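PDB 4GNX: putative uncharacterized protein from Ustilago maydis, which binds single-stranded DNA as part of replication protein A, probably as its large subunit, and probably protects and organises that DNA during replication and repair. Local coordinates for residues Ser24-Arg29 / Leu40-Leu45; Gly50-Thr55 / Leu91-Glu96. All blocks are in the same frame, centred on the assembly; numbering follows the deposited sequence.

Contact 1 of 2, residues Ser24-Arg29 / Leu40-Leu45. With nucleotides of chain G.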
# COMPACT_ATOMS: atom_id res chain seq x y z
N SER C 24 2.34 18.75 19.45
CA SER C 24 1.11 18.93 18.67
C SER C 24 -0.11 18.49 19.44
O SER C 24 -0.04 17.66 20.35
CB SER C 24 1.16 18.14 17.38
OG SER C 24 0.97 16.77 17.66
N LYS C 25 -1.25 19.01 19.02
CA LYS C 25 -2.50 18.82 19.73
C LYS C 25 -3.61 18.64 18.72
O LYS C 25 -3.69 19.35 17.73
CB LYS C 25 -2.77 20.05 20.61
CG LYS C 25 -4.09 20.04 21.39
CD LYS C 25 -4.07 20.97 22.61
CE LYS C 25 -4.76 22.30 22.35
NZ LYS C 25 -5.34 22.93 23.57
N SER C 26 -4.47 17.66 18.95
CA SER C 26 -5.54 17.39 18.02
C SER C 26 -6.65 18.39 18.27
O SER C 26 -6.69 19.03 19.32
CB SER C 26 -6.09 16.01 18.29
OG SER C 26 -6.84 16.04 19.49
N ASP C 27 -7.56 18.53 17.31
CA ASP C 27 -8.87 19.11 17.60
C ASP C 27 -9.65 18.20 18.55
O ASP C 27 -9.19 17.10 18.92
CB ASP C 27 -9.65 19.33 16.31
CG ASP C 27 -9.07 20.46 15.47
OD1 ASP C 27 -8.11 21.09 15.95
OD2 ASP C 27 -9.57 20.71 14.33
N ILE C 28 -10.82 18.66 18.96
CA ILE C 28 -11.68 17.83 19.77
C ILE C 28 -12.54 16.97 18.84
O ILE C 28 -13.23 17.48 17.96
CB ILE C 28 -12.51 18.67 20.74
CG1 ILE C 28 -11.58 19.27 21.80
CG2 ILE C 28 -13.60 17.84 21.38
CD1 ILE C 28 -12.17 20.43 22.57
N ARG C 29 -12.45 15.66 19.02
CA ARG C 29 -13.15 14.75 18.16
C ARG C 29 -14.44 14.27 18.84
O ARG C 29 -14.42 13.91 20.02
CB ARG C 29 -12.23 13.58 17.79
CG ARG C 29 -12.73 12.73 16.63
CD ARG C 29 -11.66 11.84 16.02
NE ARG C 29 -12.25 10.93 15.03
CZ ARG C 29 -12.51 11.26 13.77
NH1 ARG C 29 -12.23 12.47 13.31
NH2 ARG C 29 -13.06 10.37 12.94
N LEU C 40 -13.08 13.32 22.61
CA LEU C 40 -11.70 13.09 22.96
C LEU C 40 -10.75 14.05 22.26
O LEU C 40 -11.13 14.76 21.32
CB LEU C 40 -11.29 11.67 22.62
CG LEU C 40 -11.14 11.32 21.14
CD1 LEU C 40 -9.75 11.62 20.62
CD2 LEU C 40 -11.45 9.84 20.96
N PHE C 41 -9.52 14.07 22.71
CA PHE C 41 -8.50 14.82 22.03
C PHE C 41 -7.19 14.17 22.39
O PHE C 41 -7.12 13.30 23.27
CB PHE C 41 -8.50 16.28 22.48
CG PHE C 41 -7.69 16.53 23.71
CD1 PHE C 41 -6.47 17.19 23.64
CD2 PHE C 41 -8.12 16.07 24.95
CE1 PHE C 41 -5.70 17.40 24.79
CE2 PHE C 41 -7.37 16.29 26.10
CZ PHE C 41 -6.16 16.95 26.02
N SER C 42 -6.14 14.58 21.71
CA SER C 42 -4.85 14.04 22.02
C SER C 42 -3.76 15.04 21.78
O SER C 42 -3.90 16.00 21.04
CB SER C 42 -4.58 12.79 21.19
OG SER C 42 -4.43 13.15 19.83
N VAL C 43 -2.64 14.75 22.40
CA VAL C 43 -1.50 15.62 22.38
C VAL C 43 -0.27 14.74 22.17
O VAL C 43 -0.25 13.58 22.62
CB VAL C 43 -1.43 16.32 23.75
CG1 VAL C 43 -0.06 16.20 24.39
CG2 VAL C 43 -1.91 17.76 23.64
N ASN C 44 0.72 15.27 21.48
CA ASN C 44 1.99 14.57 21.38
C ASN C 44 2.98 15.26 22.29
O ASN C 44 2.95 16.49 22.45
CB ASN C 44 2.49 14.48 19.93
CG ASN C 44 1.80 13.37 19.13
OD1 ASN C 44 0.85 12.73 19.60
ND2 ASN C 44 2.27 13.14 17.91
N LEU C 45 3.86 14.46 22.90
CA LEU C 45 4.79 14.95 23.92
C LEU C 45 6.23 14.52 23.64
O LEU C 45 6.46 13.40 23.18
CB LEU C 45 4.38 14.44 25.30
CG LEU C 45 2.98 14.79 25.75
CD1 LEU C 45 2.61 13.92 26.92
CD2 LEU C 45 2.94 16.25 26.15
P DT G 4 -14.16 7.40 13.72
OP1 DT G 4 -15.01 8.46 13.10
OP2 DT G 4 -14.49 5.97 13.48
O5' DT G 4 -12.63 7.68 13.34
C5' DT G 4 -11.86 6.77 12.53
C4' DT G 4 -11.33 7.48 11.31
O4' DT G 4 -11.21 8.90 11.59
C3' DT G 4 -9.94 7.03 10.83
O3' DT G 4 -9.90 6.97 9.39
C2' DT G 4 -9.03 8.15 11.31
C1' DT G 4 -9.95 9.34 11.11
N1 DT G 4 -9.57 10.58 11.82
C2 DT G 4 -9.62 11.76 11.12
O2 DT G 4 -9.98 11.84 9.96
N3 DT G 4 -9.23 12.87 11.84
C4 DT G 4 -8.81 12.90 13.16
O4 DT G 4 -8.49 13.97 13.67
C5 DT G 4 -8.78 11.62 13.83
C7 DT G 4 -8.32 11.56 15.25
C6 DT G 4 -9.15 10.54 13.14
P DT G 3 -14.21 3.77 19.51
OP1 DT G 3 -15.56 3.50 18.97
OP2 DT G 3 -13.11 2.80 19.30
O5' DT G 3 -13.75 5.18 18.94
C5' DT G 3 -14.74 6.17 18.59
C4' DT G 3 -14.14 7.19 17.66
O4' DT G 3 -12.89 7.66 18.22
C3' DT G 3 -13.81 6.68 16.26
O3' DT G 3 -14.24 7.65 15.31
C2' DT G 3 -12.29 6.54 16.28
C1' DT G 3 -11.90 7.66 17.22
N1 DT G 3 -10.59 7.51 17.87
C2 DT G 3 -9.55 8.30 17.42
O2 DT G 3 -9.67 9.09 16.50
N3 DT G 3 -8.36 8.11 18.08
C4 DT G 3 -8.11 7.24 19.13
O4 DT G 3 -6.99 7.19 19.63
C5 DT G 3 -9.25 6.45 19.56
C7 DT G 3 -9.08 5.48 20.68
C6 DT G 3 -10.41 6.62 18.91

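Contact 2 of 2, residues Gly50-Thr55 / Leu91-Glu96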
# COMPACT_ATOMS: atom_id res chain seq x y z
N GLY C 50 12.57 10.84 24.35
CA GLY C 50 11.73 10.51 23.22
C GLY C 50 10.34 11.10 23.24
O GLY C 50 10.09 12.10 23.93
N GLU C 51 9.45 10.49 22.48
CA GLU C 51 8.11 11.01 22.27
C GLU C 51 7.03 10.07 22.79
O GLU C 51 7.23 8.85 22.85
CB GLU C 51 7.89 11.32 20.79
CG GLU C 51 8.74 12.47 20.27
CD GLU C 51 8.66 12.66 18.76
OE1 GLU C 51 9.42 11.97 18.03
OE2 GLU C 51 7.86 13.52 18.30
N ILE C 52 5.89 10.63 23.18
CA ILE C 52 4.74 9.80 23.52
C ILE C 52 3.45 10.54 23.25
O ILE C 52 3.39 11.77 23.38
CB ILE C 52 4.79 9.27 24.98
CG1 ILE C 52 3.68 8.25 25.22
CG2 ILE C 52 4.68 10.42 25.98
CD1 ILE C 52 4.04 7.12 26.16
N LYS C 53 2.43 9.77 22.87
CA LYS C 53 1.08 10.27 22.71
C LYS C 53 0.28 10.18 24.01
O LYS C 53 0.29 9.15 24.70
CB LYS C 53 0.36 9.47 21.65
CG LYS C 53 -0.97 10.07 21.27
CD LYS C 53 -1.68 9.23 20.22
CE LYS C 53 -3.07 9.79 19.96
NZ LYS C 53 -3.67 9.27 18.71
N ALA C 54 -0.45 11.24 24.31
CA ALA C 54 -1.41 11.21 25.39
C ALA C 54 -2.81 11.62 24.90
O ALA C 54 -2.94 12.50 24.05
CB ALA C 54 -0.94 12.12 26.49
N THR C 55 -3.84 10.98 25.44
CA THR C 55 -5.21 11.22 25.01
C THR C 55 -6.13 11.43 26.21
O THR C 55 -6.01 10.77 27.25
CB THR C 55 -5.76 10.02 24.22
OG1 THR C 55 -4.94 9.77 23.07
CG2 THR C 55 -7.19 10.26 23.78
N LEU C 91 3.78 8.24 15.74
CA LEU C 91 4.87 7.78 16.60
C LEU C 91 5.11 6.25 16.58
O LEU C 91 4.20 5.48 16.31
CB LEU C 91 4.60 8.23 18.04
CG LEU C 91 4.32 9.73 18.28
CD1 LEU C 91 4.11 10.06 19.77
CD2 LEU C 91 5.41 10.60 17.68
N GLN C 92 6.34 5.83 16.87
CA GLN C 92 6.67 4.38 16.92
C GLN C 92 6.48 3.75 18.30
O GLN C 92 6.56 2.54 18.44
CB GLN C 92 8.12 4.12 16.48
CG GLN C 92 8.46 4.54 15.07
CD GLN C 92 7.89 3.61 14.03
OE1 GLN C 92 6.67 3.40 13.98
NE2 GLN C 92 8.76 3.06 13.18
N ASN C 93 6.24 4.56 19.32
CA ASN C 93 6.17 4.07 20.69
C ASN C 93 5.20 2.93 20.89
O ASN C 93 4.06 2.97 20.46
CB ASN C 93 5.83 5.21 21.65
CG ASN C 93 6.27 4.93 23.08
OD1 ASN C 93 6.36 3.77 23.54
ND2 ASN C 93 6.54 6.02 23.81
N GLU C 94 5.69 1.90 21.55
CA GLU C 94 4.92 0.77 22.06
C GLU C 94 3.79 1.20 23.02
O GLU C 94 2.71 0.60 23.03
CB GLU C 94 5.90 -0.13 22.79
CG GLU C 94 5.37 -1.48 23.24
CD GLU C 94 6.27 -2.12 24.29
OE1 GLU C 94 6.19 -3.36 24.45
OE2 GLU C 94 7.04 -1.38 24.95
N TYR C 95 4.03 2.22 23.83
CA TYR C 95 2.99 2.70 24.74
C TYR C 95 2.40 4.07 24.37
O TYR C 95 2.95 4.80 23.53
CB TYR C 95 3.52 2.72 26.18
CG TYR C 95 4.04 1.37 26.66
CD1 TYR C 95 3.24 0.24 26.59
CD2 TYR C 95 5.32 1.24 27.20
CE1 TYR C 95 3.70 -0.98 27.02
CE2 TYR C 95 5.80 0.02 27.64
CZ TYR C 95 4.98 -1.09 27.55
OH TYR C 95 5.44 -2.31 27.98
N GLU C 96 1.25 4.39 24.97
CA GLU C 96 0.73 5.76 25.05
C GLU C 96 0.08 6.06 26.41
O GLU C 96 -0.08 5.15 27.24
CB GLU C 96 -0.16 6.15 23.86
CG GLU C 96 -1.26 5.18 23.46
CD GLU C 96 -1.71 5.35 22.00
OE1 GLU C 96 -2.91 5.07 21.72
OE2 GLU C 96 -0.89 5.73 21.11

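Contact 1 of 2, residues Ser24-Arg29 / Leu40-Leu45
The Phe41 ring is met at its edge, near its own plane, by CG of Lys25, 4.3 Å from Phe41 CD1. The other flat group, the Arg29 guanidinium, faces the bound DNA: one face covers the base of DT4 of chain G, with DT4 C6 beneath its centre and 3.5 Å from Arg29 CZ. The DT4 phosphorus lies at the guanidinium edge, in plane. These groups belong to the antiparallel hairpin of strands 17-30 and 39-46, part of an OB fold.

Lys25 and Val43 form a non-hydrogen-bonded pair. Arg29 and Leu40 form a hydrogen-bonded pair, with Arg29 N giving a straight bond to Leu40 O (168°). Between these pairs the register slips by one residue, and Ser26 bridges the irregular part. Its N donates to Ser42 O. Its OG lies between its own N and carbonyl carbon (chi1 73°), which puts it close to both Ser42 N and Asp27 O. Ser26 OG accepts from Ser42 N at 2.7 Å and donates to Asp27 O at 2.6 Å. One hydroxyl thus replaces a backbone acceptor and ties down the turn. On the Lys25 face, the ammonium reaches past the hairpin to the carbonyls of Tyr65 and Leu68 and also makes a cation-pi contact with Tyr65. The Phe41 ring meets Tyr65 edge-to-face.

Arg29 runs extended from CG to NE and carries its charge to the DNA backbone. Arg29 NH2 bonds O5' of DT4 of chain G at 2.8 Å and, weakly, OP1 of the same nucleotide. Arg29 CD also sits 3.4 Å from O2 of DT3 of chain G. Leu40 adds an apolar touch to that nucleotide, Leu40 CD2 lying 3.8 Å from DT3 O4'.

Contact 2 of 2, residues Gly50-Thr55 / Leu91-Glu96
Leu91 lays its CD1 methyl on the peptide link between Ile52 and Lys53, 3.6 Å from Ile52 C and 3.5 Å from Lys53 N. Its other methyl, CD2, touches the Glu51 side chain, which crosses it at about a right angle. Here the loop before strand 95-99 settles against strand 51-57. The two strands run parallel in the OB-fold sheet, and backbone bonds link Lys53 with Ile97.

Asn93 uses both ends of its amide. Asn93 ND2 donates to Glu51 O at 3.1 Å, arriving in the carbonyl plane. Asn93 OD1 accepts from Tyr95 N at 2.8 Å, from above its own carbonyl plane, which makes an Asx turn. With CG opposite its backbone N (chi1 -157°), Asn93 spans from the turn to the strand. The end of Ile52 fits beside it: Ile52 CD1 lies 3.6 Å from Asn93 ND2 and 3.7 Å from Glu96 CA.

Lys53 and Glu96 lie side by side and point the same way, with Lys53 CD 3.7 Å from Glu96 OE2. Their charged ends stay 5.1 Å apart, from Lys53 NZ to Glu96 OE2. Each has a backbone partner instead: Lys53 NZ bonds Phe88 O, and Glu96 OE1 bonds Lys85 N. Lys53 also packs on a thymine base of the bound DNA. The carboxylate probably steadies the lysine's charge beside that base electrostatically, without a salt bridge.

Overall arrangement
Contacts 1 and 2 are consecutive steps across one OB-fold sheet, their centres 13 Å apart. Strand 39-46 serves contact 1 on one side and pairs with strand 51-57 of contact 2 on the other. Probable backbone hydrogen bonds join them: Leu45 N to Ile52 O and Val43 N to Ala54 O, both 2.8 Å. Lys53 of contact 2 also touches the side chains of Ser42 and Asn44. Both contacts reach the single-stranded DNA. Contact 1 bonds to it through Arg29, while contact 2 packs on a thymine base through Lys53. The zinc site of Cys311, Cys316, Cys330 and Cys333 belongs to another part of the chain.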